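Local coordinates for molybdopterin-guanine dinucleotide biosynthesis protein A (MobA) (PDB 3NGW) that probably acts as a GTP-binding nucleotidyltransferase in the biosynthesis of the molybdenum cofactor, at residues A115-H120 / A128-S133; V3-G8 / T41-R46. All blocks are in the same frame, centred on the assembly; numbering follows the deposited sequence.

Interaction 1 (A115-H120 / A128-S133); sequences ALIPKH and AYYAES
Leu116 and Tyr129 face each other as a hydrogen-bonded pair of a beta hairpin, and two backbone bonds join them. Leu116 N gives its hydrogen to Tyr129 O at 2.8 Å, and Tyr129 N returns one to Leu116 O at 2.9 Å, though the position of that oxygen is less sure. Ala115 CA adds a C-H...O contact of 3.1 Å to Tyr129 O.

The apolar contacts divide between the two faces. On one, Leu116 CB packs against Tyr129 CB at 3.9 Å. On the other, the methyl of Ala115 meets the CD2 side of the Tyr130 ring, and Ile117 crosses the same side chain obliquely; CG1 anti to the carbonyl carbon (chi1 -58°) and an extended chi2 carry Ile117 CD1 to 3.8 Å from Tyr130 OH. Where the hairpin strand turns its corner, Ala128 CB touches both Ile117 CG1 and Pro118 CD, 3.5 Å from each.

Both phenol hydroxyls find polar partners beyond the hairpin, Tyr129 OH at Glu109 and Tyr130 OH at the carbonyl of Pro125. Short backbone pairing thus fixes the register, while rings apolar along their flanks and anchored at their hydroxyls let two tyrosines sit buried in a central sheet.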
ATOM      1  N   ALA A 115      13.385  -5.969  -0.532  1.00 28.87           N
ATOM      2  CA  ALA A 115      12.396  -4.964  -0.907  1.00 34.64           C
ATOM      3  C   ALA A 115      12.946  -4.009  -1.961  1.00 35.17           C
ATOM      4  O   ALA A 115      14.141  -3.709  -1.991  1.00 34.41           O
ATOM      5  CB  ALA A 115      11.945  -4.176   0.334  1.00 27.63           C
ATOM      6  N   LEU A 116      12.059  -3.556  -2.835  1.00 39.69           N
ATOM      7  CA  LEU A 116      12.398  -2.608  -3.887  1.00 41.54           C
ATOM      8  C   LEU A 116      11.458  -1.436  -3.627  1.00 37.97           C
ATOM      9  O   LEU A 116      10.246  -1.547  -3.835  1.00 34.09           O
ATOM     10  CB  LEU A 116      12.125  -3.203  -5.272  1.00 45.14           C
ATOM     11  CG  LEU A 116      12.373  -2.231  -6.436  1.00 44.08           C
ATOM     12  CD1 LEU A 116      13.859  -2.139  -6.675  1.00 48.45           C
ATOM     13  CD2 LEU A 116      11.667  -2.699  -7.697  1.00 55.48           C
ATOM     14  N   ILE A 117      12.022  -0.321  -3.171  1.00 36.22           N
ATOM     15  CA  ILE A 117      11.241   0.856  -2.807  1.00 36.43           C
ATOM     16  C   ILE A 117      11.572   2.097  -3.624  1.00 38.18           C
ATOM     17  O   ILE A 117      12.732   2.508  -3.706  1.00 40.31           O
ATOM     18  CB  ILE A 117      11.455   1.169  -1.301  1.00 37.80           C
ATOM     19  CG1 ILE A 117      11.039  -0.051  -0.473  1.00 36.49           C
ATOM     20  CG2 ILE A 117      10.674   2.402  -0.895  1.00 29.20           C
ATOM     21  CD1 ILE A 117      11.341   0.064   1.008  1.00 32.82           C
ATOM     22  N   PRO A 118      10.554   2.713  -4.243  1.00 34.87           N
ATOM     23  CA  PRO A 118      10.726   3.920  -5.058  1.00 41.41           C
ATOM     24  C   PRO A 118      11.297   5.061  -4.219  1.00 47.94           C
ATOM     25  O   PRO A 118      10.957   5.205  -3.043  1.00 45.92           O
ATOM     26  CB  PRO A 118       9.308   4.211  -5.551  1.00 40.26           C
ATOM     27  CG  PRO A 118       8.689   2.837  -5.607  1.00 39.07           C
ATOM     28  CD  PRO A 118       9.165   2.231  -4.312  1.00 33.04           C
ATOM     29  N   LYS A 119      12.161   5.874  -4.821  1.00 48.11           N
ATOM     30  CA  LYS A 119      12.771   6.966  -4.082  1.00 48.33           C
ATOM     31  C   LYS A 119      13.301   8.128  -4.911  1.00 49.83           C
ATOM     32  O   LYS A 119      13.965   7.933  -5.929  1.00 50.45           O
ATOM     33  CB  LYS A 119      13.915   6.421  -3.225  1.00 47.68           C
ATOM     34  CG  LYS A 119      14.734   7.493  -2.542  1.00 54.05           C
ATOM     35  CD  LYS A 119      15.924   6.910  -1.819  1.00 51.04           C
ATOM     36  CE  LYS A 119      16.694   8.009  -1.105  1.00 63.10           C
ATOM     37  NZ  LYS A 119      17.918   7.500  -0.414  1.00 78.13           N
ATOM     38  N   HIS A 120      12.994   9.338  -4.455  1.00 48.36           N
ATOM     39  CA  HIS A 120      13.483  10.560  -5.081  1.00 59.88           C
ATOM     40  C   HIS A 120      14.513  11.060  -4.070  1.00 61.71           C
ATOM     41  O   HIS A 120      15.688  10.687  -4.131  1.00 70.01           O
ATOM     42  CB  HIS A 120      12.358  11.582  -5.258  1.00 60.86           C
ATOM     43  CG  HIS A 120      11.353  11.583  -4.148  1.00 67.99           C
ATOM     44  ND1 HIS A 120      10.363  10.630  -4.043  1.00 72.65           N
ATOM     45  CD2 HIS A 120      11.187  12.416  -3.093  1.00 70.28           C
ATOM     46  CE1 HIS A 120       9.629  10.877  -2.972  1.00 68.17           C
ATOM     47  NE2 HIS A 120      10.108  11.956  -2.379  1.00 69.08           N
ATOM     48  N   ALA A 128       5.692  -0.149  -2.846  1.00 33.96           N
ATOM     49  CA  ALA A 128       6.894  -0.889  -3.220  1.00 37.30           C
ATOM     50  C   ALA A 128       6.745  -2.410  -3.158  1.00 30.74           C
ATOM     51  O   ALA A 128       5.745  -2.942  -2.682  1.00 33.14           O
ATOM     52  CB  ALA A 128       8.050  -0.458  -2.330  1.00 30.45           C
ATOM     53  N   TYR A 129       7.775  -3.088  -3.651  1.00 33.88           N
ATOM     54  CA  TYR A 129       7.846  -4.539  -3.678  1.00 30.42           C
ATOM     55  C   TYR A 129       8.517  -5.065  -2.405  1.00 33.09           C
ATOM     56  O   TYR A 129       9.531  -4.524  -1.955  1.00 32.31           O
ATOM     57  CB  TYR A 129       8.657  -4.985  -4.899  1.00 33.05           C
ATOM     58  CG  TYR A 129       9.113  -6.426  -4.839  1.00 30.43           C
ATOM     59  CD1 TYR A 129       8.274  -7.473  -5.232  1.00 26.26           C
ATOM     60  CD2 TYR A 129      10.361  -6.749  -4.310  1.00 26.07           C
ATOM     61  CE1 TYR A 129       8.676  -8.812  -5.088  1.00 25.70           C
ATOM     62  CE2 TYR A 129      10.760  -8.071  -4.162  1.00 27.77           C
ATOM     63  CZ  TYR A 129       9.920  -9.091  -4.548  1.00 22.23           C
ATOM     64  OH  TYR A 129      10.345 -10.384  -4.360  1.00 35.39           O
ATOM     65  N   TYR A 130       7.937  -6.110  -1.824  1.00 28.75           N
ATOM     66  CA  TYR A 130       8.492  -6.742  -0.630  1.00 33.73           C
ATOM     67  C   TYR A 130       8.492  -8.245  -0.889  1.00 28.16           C
ATOM     68  O   TYR A 130       7.508  -8.792  -1.383  1.00 22.48           O
ATOM     69  CB  TYR A 130       7.648  -6.440   0.631  1.00 33.94           C
ATOM     70  CG  TYR A 130       7.704  -4.998   1.126  1.00 33.70           C
ATOM     71  CD1 TYR A 130       6.862  -4.017   0.598  1.00 29.29           C
ATOM     72  CD2 TYR A 130       8.633  -4.607   2.093  1.00 35.32           C
ATOM     73  CE1 TYR A 130       6.950  -2.682   1.019  1.00 23.95           C
ATOM     74  CE2 TYR A 130       8.726  -3.277   2.512  1.00 24.63           C
ATOM     75  CZ  TYR A 130       7.886  -2.325   1.970  1.00 26.34           C
ATOM     76  OH  TYR A 130       8.005  -1.011   2.362  1.00 37.39           O
ATOM     77  N   ALA A 131       9.605  -8.896  -0.582  1.00 26.89           N
ATOM     78  CA  ALA A 131       9.719 -10.336  -0.758  1.00 26.21           C
ATOM     79  C   ALA A 131       9.472 -10.963   0.607  1.00 28.14           C
ATOM     80  O   ALA A 131       9.567 -10.286   1.628  1.00 33.83           O
ATOM     81  CB  ALA A 131      11.112 -10.702  -1.261  1.00 25.77           C
ATOM     82  N   GLU A 132       9.149 -12.251   0.618  1.00 34.37           N
ATOM     83  CA  GLU A 132       8.892 -12.982   1.855  1.00 28.76           C
ATOM     84  C   GLU A 132      10.071 -12.927   2.817  1.00 32.25           C
ATOM     85  O   GLU A 132       9.899 -12.942   4.039  1.00 36.01           O
ATOM     86  CB  GLU A 132       8.592 -14.443   1.529  1.00 27.47           C
ATOM     87  CG  GLU A 132       8.404 -15.333   2.737  1.00 29.16           C
ATOM     88  CD  GLU A 132       8.024 -16.751   2.355  1.00 44.56           C
ATOM     89  OE1 GLU A 132       6.886 -16.954   1.875  1.00 44.78           O
ATOM     90  OE2 GLU A 132       8.868 -17.666   2.517  1.00 43.54           O
ATOM     91  N   SER A 133      11.271 -12.866   2.254  1.00 38.39           N
ATOM     92  CA  SER A 133      12.498 -12.846   3.044  1.00 38.52           C
ATOM     93  C   SER A 133      12.632 -11.628   3.962  1.00 37.55           C
ATOM     94  O   SER A 133      13.469 -11.619   4.868  1.00 39.74           O
ATOM     95  CB  SER A 133      13.702 -12.938   2.111  1.00 33.66           C
ATOM     96  OG  SER A 133      13.637 -11.963   1.079  1.00 43.07           O
TER

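Interaction 2 (V3-G8 / T41-R46); sequences VAVLVG and TVFVCR
Val5 and Phe43 form the apolar centre of this parallel strand pair, part of the Rossmann-like sheet of the GT-A fold, in which the chain leaves strand 2-6, passes through helix 28-36 and returns alongside as strand 40-44. The two side chains lie side by side, Val5 CB 3.6 Å from Phe43 CD1. With CG anti to the carbonyl carbon (chi1 -65°), the Phe43 ring also receives Thr41 CG2 over one face, displaced toward the rim, while Val7 CG1 comes to its edge, near the ring plane. Val32 and Leu33 of helix 28-36 pack on the same phenylalanine.

The other face of the sheet is made of aliphatic groups alone: Leu6 CD2 rests 4.0 Å from Val44 CB, and Ala4 CB lies 4.2 Å from Val42 CG2. Helix 72-83 covers Ala4, Val42 and Val44.

Between the faces run four backbone bonds, alternating in direction as parallel pairing requires, from Val42 N to Val3 O at one end to Val7 N to Val44 O (3.1 Å) at the other. A water accepts from Gly8 N at 3.0 Å and donates to Val44 O, bridging the two segments beyond the last of these backbone bonds.

At the polar edge the extended side chain of Arg46 runs alongside Gly8, its guanidinium salt-bridged through NH2 to Glu17. With an alanine at this position, Glu17 would probably lose this charged mate and the Gly8 carbonyl its side-chain donor. Arg46 NH1 donates a hydrogen bond to Gly8 O at 3.2 Å; the oxygen lies 5° from the guanidinium plane, whereas the nitrogen stands above the carbonyl plane, 60° out of it.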
ATOM      1  N   VAL A   3      -0.757  -8.405  -5.119  1.00 31.42           N
ATOM      2  CA  VAL A   3      -0.911  -7.045  -4.623  1.00 23.78           C
ATOM      3  C   VAL A   3      -1.578  -7.011  -3.250  1.00 32.82           C
ATOM      4  O   VAL A   3      -2.629  -7.626  -3.043  1.00 35.41           O
ATOM      5  CB  VAL A   3      -1.773  -6.205  -5.600  1.00 30.70           C
ATOM      6  CG1 VAL A   3      -1.895  -4.776  -5.105  1.00 28.95           C
ATOM      7  CG2 VAL A   3      -1.161  -6.232  -6.998  1.00 30.73           C
ATOM      8  N   ALA A   4      -0.959  -6.301  -2.309  1.00 30.81           N
ATOM      9  CA  ALA A   4      -1.507  -6.162  -0.959  1.00 28.42           C
ATOM     10  C   ALA A   4      -1.878  -4.696  -0.763  1.00 29.54           C
ATOM     11  O   ALA A   4      -1.005  -3.843  -0.684  1.00 35.51           O
ATOM     12  CB  ALA A   4      -0.464  -6.584   0.083  1.00 25.75           C
ATOM     13  N   VAL A   5      -3.172  -4.403  -0.685  1.00 31.60           N
ATOM     14  CA  VAL A   5      -3.628  -3.029  -0.506  1.00 22.35           C
ATOM     15  C   VAL A   5      -3.876  -2.741   0.975  1.00 30.36           C
ATOM     16  O   VAL A   5      -4.684  -3.410   1.619  1.00 33.57           O
ATOM     17  CB  VAL A   5      -4.921  -2.775  -1.318  1.00 27.65           C
ATOM     18  CG1 VAL A   5      -5.306  -1.292  -1.261  1.00 25.08           C
ATOM     19  CG2 VAL A   5      -4.705  -3.204  -2.777  1.00 30.87           C
ATOM     20  N   LEU A   6      -3.155  -1.762   1.514  1.00 28.29           N
ATOM     21  CA  LEU A   6      -3.288  -1.395   2.921  1.00 30.26           C
ATOM     22  C   LEU A   6      -4.460  -0.423   3.077  1.00 32.06           C
ATOM     23  O   LEU A   6      -4.366   0.732   2.662  1.00 40.92           O
ATOM     24  CB  LEU A   6      -1.987  -0.749   3.417  1.00 25.54           C
ATOM     25  CG  LEU A   6      -0.687  -1.538   3.234  1.00 32.08           C
ATOM     26  CD1 LEU A   6       0.485  -0.708   3.727  1.00 27.93           C
ATOM     27  CD2 LEU A   6      -0.749  -2.853   3.989  1.00 27.26           C
ATOM     28  N   VAL A   7      -5.557  -0.889   3.679  1.00 34.97           N
ATOM     29  CA  VAL A   7      -6.751  -0.059   3.854  1.00 34.51           C
ATOM     30  C   VAL A   7      -7.158   0.160   5.309  1.00 35.46           C
ATOM     31  O   VAL A   7      -8.272   0.605   5.586  1.00 39.23           O
ATOM     32  CB  VAL A   7      -7.974  -0.671   3.108  1.00 35.95           C
ATOM     33  CG1 VAL A   7      -7.589  -1.035   1.682  1.00 32.62           C
ATOM     34  CG2 VAL A   7      -8.501  -1.890   3.854  1.00 23.85           C
ATOM     35  N   GLY A   8      -6.257  -0.143   6.235  1.00 39.56           N
ATOM     36  CA  GLY A   8      -6.573   0.029   7.642  1.00 52.49           C
ATOM     37  C   GLY A   8      -6.331   1.431   8.160  1.00 55.80           C
ATOM     38  O   GLY A   8      -6.560   1.728   9.337  1.00 58.17           O
ATOM     39  N   THR A  41      -4.968 -10.125  -5.490  1.00 33.03           N
ATOM     40  CA  THR A  41      -4.985  -9.130  -4.432  1.00 34.62           C
ATOM     41  C   THR A  41      -5.663  -9.467  -3.112  1.00 30.43           C
ATOM     42  O   THR A  41      -6.643 -10.196  -3.078  1.00 32.48           O
ATOM     43  CB  THR A  41      -5.666  -7.866  -4.989  1.00 31.20           C
ATOM     44  OG1 THR A  41      -5.059  -7.532  -6.242  1.00 32.49           O
ATOM     45  CG2 THR A  41      -5.548  -6.708  -4.030  1.00 26.48           C
ATOM     46  N   VAL A  42      -5.112  -8.933  -2.026  1.00 34.24           N
ATOM     47  CA  VAL A  42      -5.718  -9.062  -0.707  1.00 33.50           C
ATOM     48  C   VAL A  42      -5.737  -7.648  -0.163  1.00 30.69           C
ATOM     49  O   VAL A  42      -4.860  -6.846  -0.465  1.00 31.42           O
ATOM     50  CB  VAL A  42      -4.925  -9.966   0.282  1.00 32.30           C
ATOM     51  CG1 VAL A  42      -4.915 -11.392  -0.210  1.00 23.62           C
ATOM     52  CG2 VAL A  42      -3.514  -9.433   0.479  1.00 30.48           C
ATOM     53  N   PHE A  43      -6.763  -7.338   0.612  1.00 34.95           N
ATOM     54  CA  PHE A  43      -6.887  -6.026   1.209  1.00 31.65           C
ATOM     55  C   PHE A  43      -6.616  -6.210   2.691  1.00 34.85           C
ATOM     56  O   PHE A  43      -7.348  -6.921   3.384  1.00 33.41           O
ATOM     57  CB  PHE A  43      -8.285  -5.484   0.951  1.00 36.56           C
ATOM     58  CG  PHE A  43      -8.560  -5.229  -0.500  1.00 30.86           C
ATOM     59  CD1 PHE A  43      -8.277  -3.991  -1.073  1.00 36.34           C
ATOM     60  CD2 PHE A  43      -9.038  -6.251  -1.314  1.00 30.49           C
ATOM     61  CE1 PHE A  43      -8.467  -3.775  -2.450  1.00 38.56           C
ATOM     62  CE2 PHE A  43      -9.231  -6.054  -2.682  1.00 24.44           C
ATOM     63  CZ  PHE A  43      -8.944  -4.814  -3.254  1.00 27.97           C
ATOM     64  N   VAL A  44      -5.540  -5.585   3.161  1.00 34.77           N
ATOM     65  CA  VAL A  44      -5.124  -5.701   4.551  1.00 31.44           C
ATOM     66  C   VAL A  44      -5.751  -4.655   5.462  1.00 32.96           C
ATOM     67  O   VAL A  44      -5.441  -3.467   5.380  1.00 31.06           O
ATOM     68  CB  VAL A  44      -3.595  -5.606   4.666  1.00 33.40           C
ATOM     69  CG1 VAL A  44      -3.160  -5.941   6.095  1.00 18.87           C
ATOM     70  CG2 VAL A  44      -2.950  -6.549   3.663  1.00 21.12           C
ATOM     71  N   CYS A  45      -6.635  -5.124   6.335  1.00 30.60           N
ATOM     72  CA  CYS A  45      -7.346  -4.270   7.279  1.00 36.84           C
ATOM     73  C   CYS A  45      -6.571  -4.114   8.575  1.00 35.95           C
ATOM     74  O   CYS A  45      -5.673  -4.904   8.868  1.00 41.08           O
ATOM     75  CB  CYS A  45      -8.719  -4.872   7.580  1.00 29.97           C
ATOM     76  SG  CYS A  45      -9.670  -5.244   6.096  1.00 37.26           S
ATOM     77  N   ARG A  46      -6.930  -3.105   9.363  1.00 39.21           N
ATOM     78  CA  ARG A  46      -6.251  -2.861  10.636  1.00 42.11           C
ATOM     79  C   ARG A  46      -6.557  -3.928  11.679  1.00 41.48           C
ATOM     80  O   ARG A  46      -5.757  -4.158  12.583  1.00 41.29           O
ATOM     81  CB  ARG A  46      -6.627  -1.486  11.177  1.00 35.79           C
ATOM     82  CG  ARG A  46      -8.101  -1.277  11.300  1.00 39.91           C
ATOM     83  CD  ARG A  46      -8.407   0.055  11.917  1.00 33.91           C
ATOM     84  NE  ARG A  46      -9.832   0.307  11.818  1.00 49.18           N
ATOM     85  CZ  ARG A  46     -10.412   0.963  10.818  1.00 46.04           C
ATOM     86  NH1 ARG A  46      -9.681   1.457   9.824  1.00 32.56           N
ATOM     87  NH2 ARG A  46     -11.732   1.091  10.801  1.00 44.86           N
TER
HETATM   88  O   HOH W   1      -3.447  -1.129   6.578  1.00 44.89           O

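From the N terminus, the chain lays down strand 2-6 first; interaction 2 closes a loop when, after helix 28-36, strand 40-44 returns beside it. Interaction 1 opens much later, beyond helix 98-111, and closes over a short connection as strand 115-119 folds back into 129-130. The two loops therefore follow in series, neither nested nor crossed: one a parallel crossover, the other an antiparallel hairpin. Both serve the same mixed sheet, their centres about 16 Å apart and their nearest atoms about 7 Å apart. Strand 86-90 lies between, pairing with 2-6 on one side and 129-130 on the other, and so ties the strand pair of interaction 2 to the hairpin of interaction 1.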